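Local coordinates for Exo-beta-1,3-glucanase (Streptomyces sp. SirexAA-E, PDB 4PEY), which hydrolyses laminarin and laminarioligosaccharides as an exo-acting beta-1,3-glucanase of glycoside hydrolase family 55, releasing glucose and laminaribiose, at residues 188-193 against 550-555; 133-138 against 396-401. The protein carries 1 engineered substitution. All blocks are in the same frame, centred on the assembly; numbering follows the deposited sequence.

Both interactions join the two parallel beta-helix domains that lie side by side in this family 55 enzyme, at two places on their seam that show how differently this can be done. Each pairs a segment of the first domain with one of the second. Interaction 2 is wholly buried near the middle of the chain and is polar in character, with a long arginine-aspartate salt bridge beside a proline packed on a histidine. Interaction 1, about 22 Å from it between centres, is only partly buried and lies beside bound glucan; there an indole, a proline, a threonine methyl and one water do the work.

Interaction 1 of 2, residues 188-193 against 550-555; sequences GVWNMT and DTTIPS
The backbone O of Thr552 accepts a short hydrogen bond, 2.6 Å from the oxygen of a water molecule, and that water in turn accepts the indole N-H of Trp190, with its oxygen 3.0 Å from NE1. The water sits in the plane of the indole at its edge, where the N-H points, so one solvent molecule links the ring to the opposing loop.

Carbon contacts complete the meeting. The CG corner of the Pro554 ring lies over one face of the indole, a CH-pi contact in which CG is 4.1 Å from the centroid of the five-membered ring and 27° off its normal. The two side chains cross at about a right angle, and the proline comes nearest at the pyrrole carbon, with Trp190 CD1 3.7 Å from Pro554 CG. Farther round, on the benzene part, Thr552 CG2 approaches Trp190 CZ2 obliquely, at 3.5 Å. The first torsion of Thr552 divides its two branches: OG1 lies beside the backbone N (chi1 -46°) and accepts a hydrogen bond from Gly531 N, which leaves CG2 anti to that N and against the indole.

Thr552 also touches a bound glucose unit, and Trp190 packs on the substrate-binding Gln173, so the contact forms part of the surroundings of the glucan site. Trp190 immediately precedes strand 191-198 of the first beta-helix domain, whereas the loop leading into strand 555-560 belongs to the second, where Tyr497 meets the indole edge-to-face and strand 520-529 packs against Trp190, Thr552 and Pro554 through Leu526 and Val528.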
loop_
_atom_site.group_PDB
_atom_site.type_symbol
_atom_site.label_atom_id
_atom_site.label_comp_id
_atom_site.label_asym_id
_atom_site.label_seq_id
_atom_site.Cartn_x
_atom_site.Cartn_y
_atom_site.Cartn_z
ATOM N N GLY A 188 20.763 -4.070 -2.526
ATOM C CA GLY A 188 19.679 -3.669 -3.407
ATOM C C GLY A 188 19.654 -4.598 -4.605
ATOM O O GLY A 188 20.701 -5.051 -5.056
ATOM N N VAL A 189 18.462 -4.887 -5.117
ATOM C CA VAL A 189 18.310 -5.797 -6.249
ATOM C C VAL A 189 17.937 -5.004 -7.506
ATOM O O VAL A 189 18.798 -4.795 -8.365
ATOM C CB VAL A 189 17.279 -6.897 -5.928
ATOM C CG1 VAL A 189 17.048 -7.811 -7.132
ATOM C CG2 VAL A 189 17.778 -7.708 -4.733
ATOM N N TRP A 190 16.689 -4.532 -7.605
ATOM C CA TRP A 190 16.296 -3.693 -8.749
ATOM C C TRP A 190 15.999 -2.237 -8.386
ATOM O O TRP A 190 16.301 -1.334 -9.171
ATOM C CB TRP A 190 15.061 -4.258 -9.461
ATOM C CG TRP A 190 15.241 -5.628 -10.056
ATOM C CD1 TRP A 190 16.414 -6.277 -10.317
ATOM C CD2 TRP A 190 14.192 -6.525 -10.422
ATOM N NE1 TRP A 190 16.157 -7.524 -10.840
ATOM C CE2 TRP A 190 14.799 -7.699 -10.920
ATOM C CE3 TRP A 190 12.797 -6.440 -10.401
ATOM C CZ2 TRP A 190 14.058 -8.790 -11.366
ATOM C CZ3 TRP A 190 12.062 -7.518 -10.848
ATOM C CH2 TRP A 190 12.693 -8.682 -11.326
ATOM N N ASN A 191 15.400 -2.001 -7.218
ATOM C CA ASN A 191 14.949 -0.650 -6.882
ATOM C C ASN A 191 14.673 -0.493 -5.401
ATOM O O ASN A 191 13.554 -0.746 -4.953
ATOM C CB ASN A 191 13.685 -0.293 -7.680
ATOM C CG ASN A 191 13.062 1.037 -7.253
ATOM O OD1 ASN A 191 13.735 1.909 -6.704
ATOM N ND2 ASN A 191 11.758 1.182 -7.489
ATOM N N MET A 192 15.662 -0.108 -4.633
ATOM C CA MET A 192 15.477 0.237 -3.248
ATOM C C MET A 192 15.475 1.749 -3.059
ATOM O O MET A 192 16.452 2.409 -3.313
ATOM C CB MET A 192 16.566 -0.403 -2.371
ATOM C CG MET A 192 16.412 -1.878 -2.015
ATOM S SD MET A 192 15.940 -3.035 -3.354
ATOM C CE MET A 192 15.706 -4.538 -2.412
ATOM N N THR A 193 14.329 2.271 -2.678
ATOM C CA THR A 193 14.134 3.709 -2.550
ATOM C C THR A 193 13.919 4.106 -1.081
ATOM O O THR A 193 13.249 3.393 -0.312
ATOM C CB THR A 193 12.940 4.181 -3.430
ATOM O OG1 THR A 193 13.256 3.967 -4.810
ATOM C CG2 THR A 193 12.615 5.660 -3.221
ATOM N N ASP A 550 16.728 -13.617 -21.931
ATOM C CA ASP A 550 15.735 -14.149 -21.003
ATOM C C ASP A 550 16.276 -14.161 -19.579
ATOM O O ASP A 550 15.814 -14.936 -18.737
ATOM C CB ASP A 550 15.287 -15.557 -21.407
ATOM C CG ASP A 550 16.415 -16.588 -21.360
ATOM O OD1 ASP A 550 17.556 -16.245 -20.983
ATOM O OD2 ASP A 550 16.148 -17.766 -21.692
ATOM N N THR A 551 17.258 -13.300 -19.321
ATOM C CA THR A 551 17.998 -13.337 -18.062
ATOM C C THR A 551 17.550 -12.281 -17.040
ATOM O O THR A 551 18.165 -12.131 -15.976
ATOM C CB THR A 551 19.495 -13.171 -18.331
ATOM O OG1 THR A 551 19.677 -12.049 -19.199
ATOM C CG2 THR A 551 20.055 -14.425 -19.012
ATOM N N THR A 552 16.479 -11.558 -17.365
ATOM C CA THR A 552 15.838 -10.634 -16.416
ATOM C C THR A 552 16.834 -9.562 -15.920
ATOM O O THR A 552 16.933 -9.257 -14.723
ATOM C CB THR A 552 15.200 -11.423 -15.225
ATOM O OG1 THR A 552 14.456 -12.541 -15.737
ATOM C CG2 THR A 552 14.239 -10.549 -14.424
ATOM N N ILE A 553 17.551 -8.968 -16.870
ATOM C CA ILE A 553 18.430 -7.834 -16.589
ATOM C C ILE A 553 17.695 -6.509 -16.840
ATOM O O ILE A 553 17.189 -6.277 -17.941
ATOM C CB ILE A 553 19.704 -7.888 -17.457
ATOM C CG1 ILE A 553 20.469 -9.191 -17.205
ATOM C CG2 ILE A 553 20.582 -6.672 -17.197
ATOM C CD1 ILE A 553 21.700 -9.347 -18.068
ATOM N N PRO A 554 17.616 -5.638 -15.818
ATOM C CA PRO A 554 16.919 -4.361 -16.025
ATOM C C PRO A 554 17.559 -3.462 -17.079
ATOM O O PRO A 554 18.789 -3.447 -17.233
ATOM C CB PRO A 554 17.000 -3.689 -14.652
ATOM C CG PRO A 554 17.154 -4.812 -13.682
ATOM C CD PRO A 554 17.975 -5.847 -14.403
ATOM N N SER A 555 16.714 -2.725 -17.796
ATOM C CA SER A 555 17.148 -1.589 -18.608
ATOM C C SER A 555 16.846 -0.316 -17.823
ATOM O O SER A 555 15.721 -0.117 -17.369
ATOM C CB SER A 555 16.443 -1.578 -19.963
ATOM O OG SER A 555 16.856 -0.462 -20.733
HETATM O O HOH W 1 17.629 -9.682 -12.285
#

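Interaction 2 of 2, residues 133-138 against 396-401; sequences PFRRMH and IDHTWV
Arg135 reaches from one parallel beta-helix of this family 55 enzyme to the other, meeting Asp397 and His398 where the second domain's chain turns a corner. Strand 134-135 lies on one side of the seam; strands 395-397 and 399-403, separated by the corner at His398, lie on the other.

Polar contacts link the guanidinium to Asp397 through both its side chain and its backbone. The arginine is extended from CG to NE, which carries its guanidinium across the seam to the carboxylate coming from the opposite direction. NH1 forms a salt bridge with Asp397 OD2 at 3.4 Å, long and weak as a hydrogen bond though fairly straight (164°). The two flat groups stand nearly perpendicular, 84° apart, so they do not pair side by side. A second weak bond runs from NH2 to the backbone O of Asp397, at 3.2 Å and in the guanidinium plane. The stronger partner of Arg135 is Asp370, which receives NE on one carboxylate oxygen and His398 ND1 on the other. Asp397, itself buried, is further held by Arg178, Gln369, Tyr157 and Thr431. A leucine in place of Arg135 would probably leave Asp370 without the arginine's charge and take from Asp397 OD2 one of its two arginine partners, Arg178 being the other.

Packing of His398 accompanies these bonds. His398 CB lies 3.6 Å from Arg135 NH2, and CG of His398 stands anti to the backbone N (chi1 -163°), which places the imidazole against Pro133. The proline crosses the imidazole at about a right angle: its CD lies in the ring plane at the edge, 3.8 Å from His398 CE1, while Pro133 CB approaches His398 ND1 obliquely at 3.7 Å.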
loop_
_atom_site.group_PDB
_atom_site.type_symbol
_atom_site.label_atom_id
_atom_site.label_comp_id
_atom_site.label_asym_id
_atom_site.label_seq_id
_atom_site.Cartn_x
_atom_site.Cartn_y
_atom_site.Cartn_z
ATOM N N PRO A 133 2.015 -3.652 4.956
ATOM C CA PRO A 133 2.746 -2.553 5.597
ATOM C C PRO A 133 3.326 -2.874 6.972
ATOM O O PRO A 133 2.772 -3.652 7.751
ATOM C CB PRO A 133 1.680 -1.455 5.715
ATOM C CG PRO A 133 0.383 -2.209 5.780
ATOM C CD PRO A 133 0.577 -3.348 4.817
ATOM N N PHE A 134 4.445 -2.216 7.252
ATOM C CA PHE A 134 5.222 -2.365 8.474
ATOM C C PHE A 134 5.437 -0.928 8.969
ATOM O O PHE A 134 6.297 -0.208 8.443
ATOM C CB PHE A 134 6.531 -3.095 8.137
ATOM C CG PHE A 134 7.309 -3.641 9.315
ATOM C CD1 PHE A 134 7.056 -4.917 9.802
ATOM C CD2 PHE A 134 8.373 -2.925 9.856
ATOM C CE1 PHE A 134 7.803 -5.455 10.851
ATOM C CE2 PHE A 134 9.133 -3.461 10.898
ATOM C CZ PHE A 134 8.836 -4.724 11.399
ATOM N N ARG A 135 4.617 -0.493 9.930
ATOM C CA ARG A 135 4.590 0.907 10.382
ATOM C C ARG A 135 4.835 1.073 11.873
ATOM O O ARG A 135 4.355 0.274 12.666
ATOM C CB ARG A 135 3.233 1.554 10.086
ATOM C CG ARG A 135 2.876 1.747 8.626
ATOM C CD ARG A 135 1.472 2.354 8.516
ATOM N NE ARG A 135 1.023 2.504 7.131
ATOM C CZ ARG A 135 1.269 3.556 6.355
ATOM N NH1 ARG A 135 1.981 4.584 6.815
ATOM N NH2 ARG A 135 0.810 3.566 5.104
ATOM N N ARG A 136 5.547 2.130 12.252
ATOM C CA ARG A 136 5.694 2.491 13.665
ATOM C C ARG A 136 6.192 1.293 14.476
ATOM O O ARG A 136 5.699 1.012 15.567
ATOM C CB ARG A 136 4.360 3.022 14.229
ATOM C CG ARG A 136 4.476 3.928 15.452
ATOM C CD ARG A 136 3.086 4.305 15.991
ATOM N NE ARG A 136 3.144 5.172 17.169
ATOM C CZ ARG A 136 3.238 6.495 17.114
ATOM N NH1 ARG A 136 3.282 7.209 18.232
ATOM N NH2 ARG A 136 3.288 7.105 15.939
ATOM N N MET A 137 7.181 0.593 13.928
ATOM C CA MET A 137 7.763 -0.573 14.583
ATOM C C MET A 137 9.136 -0.239 15.146
ATOM O O MET A 137 9.887 0.537 14.548
ATOM C CB MET A 137 7.889 -1.741 13.592
ATOM C CG MET A 137 6.557 -2.206 13.013
ATOM S SD MET A 137 5.484 -3.052 14.200
ATOM C CE MET A 137 6.369 -4.592 14.452
ATOM N N HIS A 138 9.483 -0.857 16.274
ATOM C CA HIS A 138 10.848 -0.789 16.781
ATOM C C HIS A 138 11.431 -2.188 16.830
ATOM O O HIS A 138 11.056 -2.981 17.691
ATOM C CB HIS A 138 10.921 -0.159 18.176
ATOM C CG HIS A 138 12.326 0.011 18.672
ATOM N ND1 HIS A 138 12.641 0.136 20.010
ATOM C CD2 HIS A 138 13.504 0.051 18.003
ATOM C CE1 HIS A 138 13.952 0.268 20.140
ATOM N NE2 HIS A 138 14.499 0.208 18.936
ATOM N N ILE A 396 -1.057 10.162 -1.195
ATOM C CA ILE A 396 -1.275 8.732 -1.346
ATOM C C ILE A 396 -0.051 8.039 -0.772
ATOM O O ILE A 396 1.001 8.003 -1.412
ATOM C CB ILE A 396 -1.468 8.322 -2.820
ATOM C CG1 ILE A 396 -2.517 9.209 -3.495
ATOM C CG2 ILE A 396 -1.841 6.846 -2.920
ATOM C CD1 ILE A 396 -3.885 9.091 -2.893
ATOM N N ASP A 397 -0.171 7.530 0.446
ATOM C CA ASP A 397 0.981 6.982 1.158
ATOM C C ASP A 397 0.769 5.499 1.434
ATOM O O ASP A 397 0.149 5.116 2.426
ATOM C CB ASP A 397 1.221 7.790 2.446
ATOM C CG ASP A 397 2.268 7.169 3.350
ATOM O OD1 ASP A 397 3.342 6.772 2.849
ATOM O OD2 ASP A 397 2.016 7.090 4.573
ATOM N N HIS A 398 1.321 4.695 0.524
ATOM C CA HIS A 398 1.135 3.242 0.383
ATOM C C HIS A 398 -0.226 2.826 -0.154
ATOM O O HIS A 398 -1.230 2.774 0.567
ATOM C CB HIS A 398 1.381 2.480 1.681
ATOM C CG HIS A 398 1.593 1.015 1.454
ATOM N ND1 HIS A 398 1.286 0.051 2.391
ATOM C CD2 HIS A 398 2.081 0.357 0.374
ATOM C CE1 HIS A 398 1.588 -1.142 1.898
ATOM N NE2 HIS A 398 2.067 -0.984 0.680
ATOM N N THR A 399 -0.243 2.527 -1.446
ATOM C CA THR A 399 -1.398 1.893 -2.055
ATOM C C THR A 399 -0.924 0.728 -2.922
ATOM O O THR A 399 0.190 0.744 -3.438
ATOM C CB THR A 399 -2.229 2.900 -2.891
ATOM O OG1 THR A 399 -3.445 2.282 -3.307
ATOM C CG2 THR A 399 -1.475 3.366 -4.108
ATOM N N TRP A 400 -1.760 -0.305 -3.015
ATOM C CA TRP A 400 -1.592 -1.378 -3.990
ATOM C C TRP A 400 -2.894 -1.471 -4.735
ATOM O O TRP A 400 -3.925 -1.823 -4.150
ATOM C CB TRP A 400 -1.268 -2.726 -3.342
ATOM C CG TRP A 400 -0.913 -3.865 -4.314
ATOM C CD1 TRP A 400 -0.214 -3.774 -5.491
ATOM C CD2 TRP A 400 -1.234 -5.262 -4.151
ATOM N NE1 TRP A 400 -0.072 -5.032 -6.062
ATOM C CE2 TRP A 400 -0.685 -5.956 -5.254
ATOM C CE3 TRP A 400 -1.916 -5.990 -3.169
ATOM C CZ2 TRP A 400 -0.800 -7.339 -5.396
ATOM C CZ3 TRP A 400 -2.037 -7.371 -3.319
ATOM C CH2 TRP A 400 -1.497 -8.025 -4.432
ATOM N N VAL A 401 -2.844 -1.146 -6.020
ATOM C CA VAL A 401 -4.020 -1.164 -6.867
ATOM C C VAL A 401 -3.754 -2.272 -7.877
ATOM O O VAL A 401 -2.857 -2.158 -8.711
ATOM C CB VAL A 401 -4.252 0.219 -7.526
ATOM C CG1 VAL A 401 -5.454 0.195 -8.455
ATOM C CG2 VAL A 401 -4.425 1.273 -6.446
#